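Local structure of transmembrane oligosaccharyl transferase (Archaeoglobus fulgidus, 3WAJ) at residues Y51-L54 with I55-I59; L122-Y125 with L126-E130; L259-L262 with P263-N267; K299-V303 with G304-R308; V608-D611 with I612-T616. The protein is an archaeal membrane protein of the oligosaccharyl transferase STT3/AglB family, with a helical transmembrane part of the GT-C type and a C-terminal globular part. One frame throughout, in Å; residues are numbered along the deposited sequence.

Interaction 1. Residues Y51-L54 with I55-I59; sequences YYRL and IENTI
Leu54 O takes two hydrogen bonds from one residue, Thr58. Thr58 N meets Leu54 O nearly head-on at 2.7 Å. The hydroxyl Thr58 OG1 also lies 2.7 Å from Leu54 O, but it sits above the carbonyl plane, 47° out of it. This follows from chi1 of Thr58 (-56°), which turns OG1 back toward the preceding turn and sends CG2 the other way. The hydroxyl thus spends its proton on the helix's own backbone, in a buried place. The turn before is held by Ile55 N, 2.7 Å from Tyr51 O, and Glu56 N bonds to Tyr52 O. These are successive i to i+4 bonds of helix 47-60, in the STT3 N-terminal region. A zinc ion lies about 7 Å from the side chain of Tyr51; Asp47, at the start of the same helix, is one of its ligands. The side chain of Ile55 runs back along Tyr51 O, which its CG1 approaches to 3.4 Å. Tyr52 and Glu56 point the same way, side by side. Glu56 OE1 stands over one face of the Tyr52 ring, toward its rim, 3.5 Å from Tyr52 CE2. Ring and carboxylate planes are 40° apart. Arg53 and Asn57 also run alongside each other, their flat groups at right angles, with Arg53 NH1 3.7 Å from Asn57 CB. Both reach Tyr524 O, and the guanidinium also pairs with Asp69 and Glu558 and bonds to Tyr528 OH. On another side of the helix, Tyr51 OH is hydrogen-bonded to His162.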
# COMPACT_ATOMS: atom_id res chain seq x y z
N TYR A 51 10.58 2.95 -1.40
CA TYR A 51 11.42 4.15 -1.45
C TYR A 51 12.82 3.83 -0.96
O TYR A 51 13.81 4.16 -1.61
CB TYR A 51 10.81 5.33 -0.67
CG TYR A 51 9.97 6.15 -1.60
CD1 TYR A 51 10.55 6.85 -2.65
CD2 TYR A 51 8.58 6.17 -1.48
CE1 TYR A 51 9.78 7.56 -3.55
CE2 TYR A 51 7.80 6.89 -2.37
CZ TYR A 51 8.40 7.57 -3.40
OH TYR A 51 7.61 8.27 -4.27
N TYR A 52 12.88 3.15 0.17
CA TYR A 52 14.12 2.71 0.77
C TYR A 52 14.96 1.93 -0.24
O TYR A 52 16.15 2.22 -0.42
CB TYR A 52 13.77 1.87 2.00
CG TYR A 52 14.87 1.09 2.66
CD1 TYR A 52 14.71 -0.28 2.91
CD2 TYR A 52 16.05 1.69 3.08
CE1 TYR A 52 15.68 -1.03 3.54
CE2 TYR A 52 17.06 0.93 3.72
CZ TYR A 52 16.84 -0.43 3.95
OH TYR A 52 17.79 -1.19 4.57
N ARG A 53 14.33 0.97 -0.90
CA ARG A 53 14.99 0.17 -1.93
C ARG A 53 15.56 1.09 -3.02
O ARG A 53 16.71 0.93 -3.45
CB ARG A 53 14.01 -0.87 -2.52
CG ARG A 53 14.54 -1.73 -3.68
CD ARG A 53 14.54 -0.99 -5.06
NE ARG A 53 14.99 -1.89 -6.12
CZ ARG A 53 16.25 -2.27 -6.29
NH1 ARG A 53 17.20 -1.78 -5.49
NH2 ARG A 53 16.57 -3.11 -7.26
N LEU A 54 14.75 2.04 -3.47
CA LEU A 54 15.17 2.96 -4.53
C LEU A 54 16.29 3.90 -4.07
O LEU A 54 17.26 4.11 -4.79
CB LEU A 54 13.98 3.76 -5.06
CG LEU A 54 12.89 3.00 -5.79
CD1 LEU A 54 11.78 4.00 -6.27
CD2 LEU A 54 13.48 2.24 -6.96
N ILE A 55 16.15 4.47 -2.87
CA ILE A 55 17.11 5.45 -2.38
C ILE A 55 18.51 4.81 -2.19
O ILE A 55 19.52 5.39 -2.57
CB ILE A 55 16.59 6.13 -1.09
CG1 ILE A 55 15.46 7.10 -1.43
CG2 ILE A 55 17.72 6.87 -0.36
CD1 ILE A 55 14.64 7.57 -0.23
N GLU A 56 18.55 3.62 -1.63
CA GLU A 56 19.76 2.83 -1.49
C GLU A 56 20.44 2.62 -2.85
O GLU A 56 21.65 2.79 -3.00
CB GLU A 56 19.39 1.47 -0.89
CG GLU A 56 20.51 0.71 -0.20
CD GLU A 56 19.98 -0.30 0.82
OE1 GLU A 56 18.74 -0.41 0.95
OE2 GLU A 56 20.77 -0.97 1.50
N ASN A 57 19.66 2.22 -3.84
CA ASN A 57 20.18 2.01 -5.18
C ASN A 57 20.64 3.33 -5.83
O ASN A 57 21.65 3.38 -6.52
CB ASN A 57 19.12 1.32 -6.05
CG ASN A 57 19.60 1.08 -7.45
OD1 ASN A 57 19.78 2.03 -8.22
ND2 ASN A 57 19.81 -0.19 -7.80
N THR A 58 19.87 4.39 -5.60
CA THR A 58 20.20 5.69 -6.15
C THR A 58 21.46 6.25 -5.49
O THR A 58 22.30 6.85 -6.16
CB THR A 58 19.06 6.67 -5.94
OG1 THR A 58 17.86 6.11 -6.52
CG2 THR A 58 19.38 8.01 -6.59
N ILE A 59 21.59 6.07 -4.18
CA ILE A 59 22.78 6.53 -3.49
C ILE A 59 24.00 5.89 -4.14
O ILE A 59 24.94 6.58 -4.52
CB ILE A 59 22.75 6.25 -1.98
CG1 ILE A 59 21.80 7.23 -1.25
CG2 ILE A 59 24.14 6.38 -1.40
CD1 ILE A 59 21.66 6.95 0.29

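Interaction 2. Residues L122-Y125 with L126-E130; sequences LPVY and LLTRE
Tyr125 lays one face of its ring over the start of the Arg129 side chain. Arg129 CB lies 4.2 Å above the Tyr125 ring plane, offset toward the rim. Farther out, Arg129 CG comes 3.9 Å from Tyr125 OH. The contact is therefore made by the aliphatic base of the arginine, one helical turn on, and the guanidinium is not stacked on the ring. Tyr125 chi1 of 172° carries the ring forward along the helix, over the turn that follows. The arginine then bends at chi2 and chi3 and takes its guanidinium toward the next residue. There Arg129 NE forms a salt bridge with Glu130 OE1 at 2.6 Å. These residues belong to helix 121-131, a short helix of the STT3 N-terminal region, and the spacing is the i to i+4 step of an alpha helix. Its backbone bonds run without a break here, from Leu126 N to Leu122 O through to Arg129 N to Tyr125 O. The last of these is bent, with an N-H...O angle of 138°. Pro123 O accepts from Leu127 N at 2.8 Å. On another side of the helix Val124 and Thr128 meet through methyls, with Val124 CG1 3.7 Å from Thr128 CG2. The chi1 of Thr128, 115°, is an unusual rotation, and the short approach of its methyl to Val124 O is doubtful. Thr128 and Tyr125 both pack on Ala137 of helix 134-144. Pro123 and Leu126 instead touch helix 163-181, at Phe168, Ser172 and Thr176.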
# COMPACT_ATOMS: atom_id res chain seq x y z
N LEU A 122 4.35 26.18 6.34
CA LEU A 122 4.74 27.22 5.38
C LEU A 122 3.79 27.38 4.16
O LEU A 122 3.24 28.47 3.96
CB LEU A 122 6.22 27.07 4.97
CG LEU A 122 7.20 26.83 6.12
CD1 LEU A 122 8.66 26.86 5.64
CD2 LEU A 122 6.98 27.83 7.24
N PRO A 123 3.56 26.31 3.37
CA PRO A 123 2.67 26.51 2.22
C PRO A 123 1.24 26.85 2.64
O PRO A 123 0.57 27.58 1.90
CB PRO A 123 2.67 25.14 1.52
CG PRO A 123 3.78 24.37 2.14
CD PRO A 123 4.00 24.91 3.51
N VAL A 124 0.76 26.32 3.77
CA VAL A 124 -0.60 26.61 4.19
C VAL A 124 -0.75 28.07 4.59
O VAL A 124 -1.56 28.79 4.01
CB VAL A 124 -1.09 25.69 5.32
CG1 VAL A 124 -2.44 26.16 5.83
CG2 VAL A 124 -1.20 24.26 4.82
N TYR A 125 0.05 28.51 5.57
CA TYR A 125 0.12 29.91 5.93
C TYR A 125 0.17 30.76 4.67
O TYR A 125 -0.69 31.61 4.47
CB TYR A 125 1.34 30.23 6.80
CG TYR A 125 1.52 31.71 7.02
CD1 TYR A 125 0.89 32.35 8.09
CD2 TYR A 125 2.28 32.49 6.16
CE1 TYR A 125 1.02 33.73 8.28
CE2 TYR A 125 2.42 33.86 6.34
CZ TYR A 125 1.79 34.47 7.41
OH TYR A 125 1.92 35.83 7.60
N LEU A 126 1.16 30.50 3.82
CA LEU A 126 1.33 31.23 2.56
C LEU A 126 0.04 31.26 1.76
O LEU A 126 -0.38 32.33 1.32
CB LEU A 126 2.45 30.64 1.71
CG LEU A 126 2.67 31.41 0.40
CD1 LEU A 126 2.96 32.87 0.71
CD2 LEU A 126 3.80 30.82 -0.44
N LEU A 127 -0.59 30.10 1.57
CA LEU A 127 -1.83 30.03 0.80
C LEU A 127 -3.01 30.78 1.43
O LEU A 127 -3.69 31.55 0.74
CB LEU A 127 -2.24 28.59 0.50
CG LEU A 127 -3.62 28.43 -0.14
CD1 LEU A 127 -3.66 29.01 -1.55
CD2 LEU A 127 -4.04 26.97 -0.16
N THR A 128 -3.28 30.55 2.71
CA THR A 128 -4.43 31.21 3.33
C THR A 128 -4.15 32.66 3.72
O THR A 128 -5.06 33.40 4.09
CB THR A 128 -5.03 30.45 4.55
OG1 THR A 128 -4.86 31.23 5.73
CG2 THR A 128 -4.39 29.11 4.75
N ARG A 129 -2.88 33.06 3.64
CA ARG A 129 -2.52 34.47 3.75
C ARG A 129 -2.81 35.17 2.42
O ARG A 129 -3.37 36.26 2.39
CB ARG A 129 -1.03 34.62 4.09
CG ARG A 129 -0.61 35.99 4.61
CD ARG A 129 -0.28 36.98 3.48
NE ARG A 129 1.01 36.69 2.85
CZ ARG A 129 2.03 37.54 2.79
NH1 ARG A 129 1.92 38.75 3.32
NH2 ARG A 129 3.16 37.18 2.19
N GLU A 130 -2.44 34.51 1.32
CA GLU A 130 -2.50 35.11 -0.01
C GLU A 130 -3.92 35.23 -0.54
O GLU A 130 -4.19 35.97 -1.48
CB GLU A 130 -1.66 34.28 -0.98
CG GLU A 130 -0.51 35.06 -1.59
CD GLU A 130 0.03 36.12 -0.64
OE1 GLU A 130 0.53 35.77 0.45
OE2 GLU A 130 -0.05 37.31 -1.00

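Interaction 3. Residues L259-L262 with P263-N267; sequences LIYL and PFAFN
Tyr261 and Ala265 make the tight, buried part of this contact, while Leu262 and Phe266 meet more loosely on the exposed side. Tyr261 CE2 is 3.7 Å from Ala265 CB, which approaches the ring obliquely. A chi1 of -177° swings the ring of Tyr261 forward, over the following turn. Its hydroxyl bonds to Ser277 O. Tyr261 and Ala265 also pack on Leu281 of helix 278-303. On the exposed side Leu262 CD1 lies 4.0 Å from Phe266 CE2. One face of the Phe266 ring is occupied by Ala265 CB, toward the rim. Phe264 presents its edge to the backbone, and Ile260 O lies in the ring plane, 3.5 Å from Phe264 CE2. Pro263 CB sits over one face of that same ring, and Leu213 of helix 199-214 touches it too. The backbone also changes here, as helix 243-261 gives way to the loop that leads to helix 278-303. Phe264 N bonds to Tyr261 O at 2.8 Å. Ala265 N bonds to Leu262 O at 3.2 Å, with the donor well above the carbonyl plane. Both bonds reach back three residues, where an alpha helix would reach back four. Pro263 CD stands 3.3 Å from Leu259 O, where a helix would place an N-H. Having no N-H, Pro263 cannot donate to Leu259 O. The proline thus removes one i to i+4 link here, and the N-H groups of Phe264 and Ala265 bond three residues back.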
# COMPACT_ATOMS: atom_id res chain seq x y z
N LEU A 259 10.26 22.82 -17.93
CA LEU A 259 11.71 22.74 -17.91
C LEU A 259 12.20 21.82 -16.81
O LEU A 259 13.11 21.01 -17.01
CB LEU A 259 12.32 24.13 -17.70
CG LEU A 259 12.48 24.98 -18.94
CD1 LEU A 259 13.03 26.35 -18.56
CD2 LEU A 259 13.41 24.27 -19.90
N ILE A 260 11.61 21.97 -15.63
CA ILE A 260 11.95 21.14 -14.49
C ILE A 260 11.56 19.68 -14.72
O ILE A 260 12.27 18.76 -14.33
CB ILE A 260 11.28 21.68 -13.22
CG1 ILE A 260 11.84 23.07 -12.94
CG2 ILE A 260 11.48 20.74 -12.03
CD1 ILE A 260 11.03 23.82 -11.95
N TYR A 261 10.43 19.48 -15.39
CA TYR A 261 9.96 18.14 -15.67
C TYR A 261 10.80 17.47 -16.74
O TYR A 261 11.02 16.25 -16.70
CB TYR A 261 8.50 18.16 -16.10
CG TYR A 261 7.96 16.77 -16.32
CD1 TYR A 261 7.71 15.94 -15.25
CD2 TYR A 261 7.73 16.29 -17.59
CE1 TYR A 261 7.22 14.65 -15.44
CE2 TYR A 261 7.25 15.01 -17.80
CZ TYR A 261 7.00 14.19 -16.72
OH TYR A 261 6.51 12.92 -16.93
N LEU A 262 11.24 18.29 -17.70
CA LEU A 262 11.88 17.84 -18.94
C LEU A 262 12.92 16.71 -18.83
O LEU A 262 12.87 15.76 -19.61
CB LEU A 262 12.48 19.04 -19.69
CG LEU A 262 13.16 18.77 -21.03
CD1 LEU A 262 12.20 18.03 -21.95
CD2 LEU A 262 13.61 20.09 -21.67
N PRO A 263 13.86 16.81 -17.87
CA PRO A 263 14.86 15.73 -17.79
C PRO A 263 14.26 14.36 -17.51
O PRO A 263 14.92 13.34 -17.78
CB PRO A 263 15.74 16.16 -16.61
CG PRO A 263 15.62 17.63 -16.55
CD PRO A 263 14.21 17.94 -16.99
N PHE A 264 13.05 14.31 -16.97
CA PHE A 264 12.48 13.04 -16.54
C PHE A 264 11.38 12.53 -17.47
O PHE A 264 10.83 11.44 -17.27
CB PHE A 264 11.95 13.16 -15.11
CG PHE A 264 12.93 13.82 -14.18
CD1 PHE A 264 13.85 13.05 -13.47
CD2 PHE A 264 12.92 15.20 -14.00
CE1 PHE A 264 14.76 13.65 -12.59
CE2 PHE A 264 13.83 15.81 -13.13
CZ PHE A 264 14.75 15.04 -12.43
N ALA A 265 11.10 13.31 -18.51
CA ALA A 265 9.98 13.06 -19.40
C ALA A 265 10.10 11.75 -20.16
O ALA A 265 9.11 11.22 -20.62
CB ALA A 265 9.79 14.23 -20.39
N PHE A 266 11.32 11.24 -20.29
CA PHE A 266 11.56 10.13 -21.22
C PHE A 266 12.03 8.85 -20.56
O PHE A 266 12.98 8.21 -21.02
CB PHE A 266 12.56 10.59 -22.28
CG PHE A 266 12.17 11.86 -22.95
CD1 PHE A 266 11.21 11.86 -23.95
CD2 PHE A 266 12.72 13.07 -22.55
CE1 PHE A 266 10.82 13.05 -24.56
CE2 PHE A 266 12.35 14.26 -23.15
CZ PHE A 266 11.39 14.25 -24.16
N ASN A 267 11.34 8.46 -19.49
CA ASN A 267 11.74 7.30 -18.70
C ASN A 267 10.72 6.18 -18.81
O ASN A 267 10.90 5.10 -18.23
CB ASN A 267 11.95 7.71 -17.25
CG ASN A 267 13.25 8.45 -17.06
OD1 ASN A 267 14.29 8.01 -17.54
ND2 ASN A 267 13.20 9.59 -16.38

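Interaction 4. Residues K299-V303 with G304-R308; sequences KWNDV and GFFER
A Schellman motif ends helix 278-303 at Gly304, which is also the N-cap of the short helix 305-308. The backbone bonds define it. Phe305 N reaches back five residues to Trp300 O at 2.9 Å. Gly304 N is held more weakly, by bonds to Trp300 O and Asn301 O. Gly304 has the positive phi of the motif, 105°. The aromatic contacts come next. Trp300 and Phe305 lie side by side and point the same way. The five-membered ring of Trp300 and the Phe305 ring are oblique, with centroids 5.0 Å apart and planes at 47°. Phe306 packs against the last turn of the longer helix, its CE2 3.9 Å from Trp300 CB. Asn301 CB lies at the edge of the Phe306 ring, in its plane. Phe306 and Asn301 also touch Met316 of helix 315-332. The aliphatic part is small: Val303 CG1 is 3.8 Å from Phe305 CB. One water joins the two helices, giving a hydrogen bond to Asn301 O at 2.9 Å and accepting one from Glu307 N at 3.2 Å.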
# COMPACT_ATOMS: atom_id res chain seq x y z
N LYS A 299 -5.59 40.85 -24.99
CA LYS A 299 -5.07 41.93 -25.83
C LYS A 299 -6.10 42.40 -26.85
O LYS A 299 -6.26 43.61 -27.04
CB LYS A 299 -3.75 41.53 -26.51
CG LYS A 299 -2.54 41.51 -25.55
CD LYS A 299 -1.28 40.92 -26.21
CE LYS A 299 -0.83 41.76 -27.40
NZ LYS A 299 0.33 41.15 -28.13
N TRP A 300 -6.79 41.45 -27.48
CA TRP A 300 -7.86 41.76 -28.43
C TRP A 300 -9.00 42.50 -27.77
O TRP A 300 -9.61 43.40 -28.34
CB TRP A 300 -8.39 40.47 -29.07
CG TRP A 300 -7.46 39.94 -30.11
CD1 TRP A 300 -6.58 40.67 -30.86
CD2 TRP A 300 -7.30 38.57 -30.50
NE1 TRP A 300 -5.88 39.83 -31.70
CE2 TRP A 300 -6.30 38.54 -31.50
CE3 TRP A 300 -7.89 37.37 -30.09
CZ2 TRP A 300 -5.89 37.35 -32.10
CZ3 TRP A 300 -7.48 36.19 -30.69
CH2 TRP A 300 -6.48 36.19 -31.68
N ASN A 301 -9.30 42.08 -26.54
CA ASN A 301 -10.32 42.74 -25.74
C ASN A 301 -9.93 44.19 -25.47
O ASN A 301 -10.70 45.12 -25.76
CB ASN A 301 -10.47 41.98 -24.43
CG ASN A 301 -11.64 42.46 -23.62
OD1 ASN A 301 -11.53 42.66 -22.41
ND2 ASN A 301 -12.77 42.66 -24.28
N ASP A 302 -8.73 44.38 -24.92
CA ASP A 302 -8.26 45.70 -24.54
C ASP A 302 -8.15 46.66 -25.72
O ASP A 302 -8.33 47.86 -25.54
CB ASP A 302 -6.91 45.61 -23.82
CG ASP A 302 -6.99 44.84 -22.51
OD1 ASP A 302 -8.09 44.68 -21.94
OD2 ASP A 302 -5.90 44.39 -22.06
N VAL A 303 -7.87 46.13 -26.91
CA VAL A 303 -7.69 46.97 -28.09
C VAL A 303 -9.04 47.38 -28.69
O VAL A 303 -9.15 48.39 -29.37
CB VAL A 303 -6.77 46.31 -29.16
CG1 VAL A 303 -7.49 45.17 -29.88
CG2 VAL A 303 -6.27 47.34 -30.17
N GLY A 304 -10.08 46.60 -28.41
CA GLY A 304 -11.40 46.93 -28.90
C GLY A 304 -11.81 46.04 -30.05
O GLY A 304 -12.80 46.29 -30.73
N PHE A 305 -11.06 44.97 -30.26
CA PHE A 305 -11.33 44.07 -31.37
C PHE A 305 -12.71 43.43 -31.28
O PHE A 305 -13.46 43.42 -32.26
CB PHE A 305 -10.24 43.00 -31.47
CG PHE A 305 -10.59 41.90 -32.41
CD1 PHE A 305 -10.58 42.11 -33.78
CD2 PHE A 305 -10.96 40.65 -31.93
CE1 PHE A 305 -10.91 41.09 -34.65
CE2 PHE A 305 -11.29 39.63 -32.79
CZ PHE A 305 -11.26 39.85 -34.16
N PHE A 306 -13.06 42.89 -30.12
CA PHE A 306 -14.39 42.30 -29.98
C PHE A 306 -15.45 43.38 -30.16
O PHE A 306 -16.52 43.11 -30.69
CB PHE A 306 -14.55 41.56 -28.64
CG PHE A 306 -13.57 40.43 -28.45
CD1 PHE A 306 -13.60 39.31 -29.28
CD2 PHE A 306 -12.60 40.49 -27.46
CE1 PHE A 306 -12.68 38.27 -29.13
CE2 PHE A 306 -11.67 39.45 -27.30
CZ PHE A 306 -11.72 38.34 -28.14
N GLU A 307 -15.14 44.60 -29.74
CA GLU A 307 -16.04 45.74 -29.93
C GLU A 307 -16.32 45.99 -31.41
O GLU A 307 -17.48 46.08 -31.82
CB GLU A 307 -15.45 47.00 -29.29
CG GLU A 307 -16.48 48.06 -28.90
CD GLU A 307 -17.16 47.74 -27.58
OE1 GLU A 307 -16.48 47.19 -26.68
OE2 GLU A 307 -18.37 48.02 -27.44
N ARG A 308 -15.26 46.09 -32.21
CA ARG A 308 -15.37 46.36 -33.65
C ARG A 308 -16.12 45.27 -34.42
O ARG A 308 -16.88 45.58 -35.34
CB ARG A 308 -13.99 46.60 -34.28
CG ARG A 308 -14.01 46.60 -35.81
CD ARG A 308 -12.67 46.97 -36.45
NE ARG A 308 -11.62 45.97 -36.21
CZ ARG A 308 -11.44 44.87 -36.93
NH1 ARG A 308 -12.24 44.59 -37.95
NH2 ARG A 308 -10.45 44.03 -36.63
O HOH W 1 -13.02 44.36 -27.36

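Interaction 5. Residues V608-D611 with I612-T616; sequences VVSD and IEMET
Asp611 sends its side chain from CB toward the first turn of helix 612-615. Chi1 of 84° places CG between the backbone N and the carbonyl carbon and folds the carboxylate over the start of that helix. Asp611 OD1 then meets Met614 N at 2.9 Å in a nearly straight bond, with an N-H...O angle of 177°. Asp611 OD1 takes a second, weak bond from Glu613 N at 3.2 Å. Asp611 OD2, the other oxygen, comes 3.8 Å from Glu613 CB and is hydrogen-bonded to Trp503 NE1. Asp611 is the N-cap, at the end of strand 605-611 in the mixed sheet, and forms a capping box with Met614. Asp611 N gives a weak bond to Met614 SD at 3.6 Å, so Met614 takes part through both its amide and its sulfur. Met614 is bent at chi3 (57°), and its CE reaches back along the strand to within 3.7 Å of Val609 O. Asp611 O accepts from Glu615 N, the first i to i+4 bond of the helix. Glu613 OE2 is 4.0 Å from Asp611 OD2, but it also forms a salt bridge with Lys618, which probably offsets the like charges. The first amides of a helix lack partners within it. Here Asp611 OD1 serves Met614 N well and Glu613 N weakly, and its negative charge probably suits the positive end of the helix dipole.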
# COMPACT_ATOMS: atom_id res chain seq x y z
N VAL A 608 8.38 -20.23 -1.17
CA VAL A 608 7.03 -19.75 -0.90
C VAL A 608 7.07 -19.15 0.51
O VAL A 608 7.65 -19.75 1.43
CB VAL A 608 6.02 -20.92 -0.91
CG1 VAL A 608 4.59 -20.41 -0.74
CG2 VAL A 608 6.15 -21.77 -2.18
N VAL A 609 6.49 -17.97 0.69
CA VAL A 609 6.33 -17.39 2.02
C VAL A 609 4.85 -17.19 2.32
O VAL A 609 4.14 -16.49 1.57
CB VAL A 609 7.06 -16.05 2.18
CG1 VAL A 609 6.91 -15.54 3.61
CG2 VAL A 609 8.55 -16.18 1.80
N SER A 610 4.37 -17.81 3.40
CA SER A 610 2.95 -17.78 3.72
C SER A 610 2.74 -17.33 5.15
O SER A 610 3.48 -17.74 6.06
CB SER A 610 2.33 -19.17 3.49
OG SER A 610 1.05 -19.29 4.11
N ASP A 611 1.73 -16.49 5.37
CA ASP A 611 1.48 -16.03 6.73
C ASP A 611 0.06 -16.31 7.22
O ASP A 611 -0.77 -16.82 6.48
CB ASP A 611 1.90 -14.56 6.94
CG ASP A 611 0.85 -13.56 6.51
OD1 ASP A 611 -0.08 -13.89 5.73
OD2 ASP A 611 1.00 -12.40 6.95
N ILE A 612 -0.20 -16.02 8.49
CA ILE A 612 -1.45 -16.45 9.07
C ILE A 612 -2.60 -15.65 8.49
O ILE A 612 -3.76 -16.08 8.53
CB ILE A 612 -1.40 -16.37 10.60
CG1 ILE A 612 -2.62 -17.10 11.20
CG2 ILE A 612 -1.33 -14.90 11.06
CD1 ILE A 612 -2.59 -17.20 12.70
N GLU A 613 -2.27 -14.49 7.93
CA GLU A 613 -3.30 -13.63 7.35
C GLU A 613 -3.77 -14.19 6.02
O GLU A 613 -4.97 -14.24 5.74
CB GLU A 613 -2.77 -12.20 7.22
CG GLU A 613 -2.58 -11.50 8.57
CD GLU A 613 -2.22 -10.03 8.46
OE1 GLU A 613 -2.32 -9.31 9.48
OE2 GLU A 613 -1.82 -9.60 7.36
N MET A 614 -2.81 -14.59 5.19
CA MET A 614 -3.06 -15.37 3.99
C MET A 614 -3.92 -16.60 4.27
O MET A 614 -4.82 -16.94 3.50
CB MET A 614 -1.73 -15.78 3.36
CG MET A 614 -0.99 -14.59 2.73
SD MET A 614 0.71 -14.93 2.26
CE MET A 614 0.44 -16.35 1.15
N GLU A 615 -3.64 -17.27 5.38
CA GLU A 615 -4.39 -18.47 5.74
C GLU A 615 -5.82 -18.11 6.13
O GLU A 615 -6.76 -18.81 5.78
CB GLU A 615 -3.70 -19.20 6.90
CG GLU A 615 -4.43 -20.43 7.42
CD GLU A 615 -3.78 -21.02 8.67
OE1 GLU A 615 -3.69 -20.30 9.68
OE2 GLU A 615 -3.35 -22.20 8.65
N THR A 616 -5.97 -16.99 6.84
CA THR A 616 -7.25 -16.62 7.40
C THR A 616 -7.90 -15.41 6.73
O THR A 616 -8.59 -15.55 5.73
CB THR A 616 -7.16 -16.39 8.91
OG1 THR A 616 -6.30 -15.28 9.16
CG2 THR A 616 -6.60 -17.64 9.59

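How the interactions relate
The five contacts follow one another along the chain, and none touches another. Interactions 1 to 4 lie in the STT3 N-terminal region, interaction 5 in the AglB core region. Interaction 1 lies in the helix that brings Asp47 to the zinc site. Its centre is about 20 Å from that of interaction 3, 28 Å from that of interaction 5 and 33 Å from that of interaction 2, in helix 121-131. Interactions 3 and 4 sit at the ends of consecutive helices, 243-261 and 278-303. Interactions 4 and 5 are farthest apart, about 71 Å between centres. Through Arg53 and Asn57, interaction 1 reaches Tyr524, Gln526, Tyr528 and Glu558, which probably ties the helical part to the globular part.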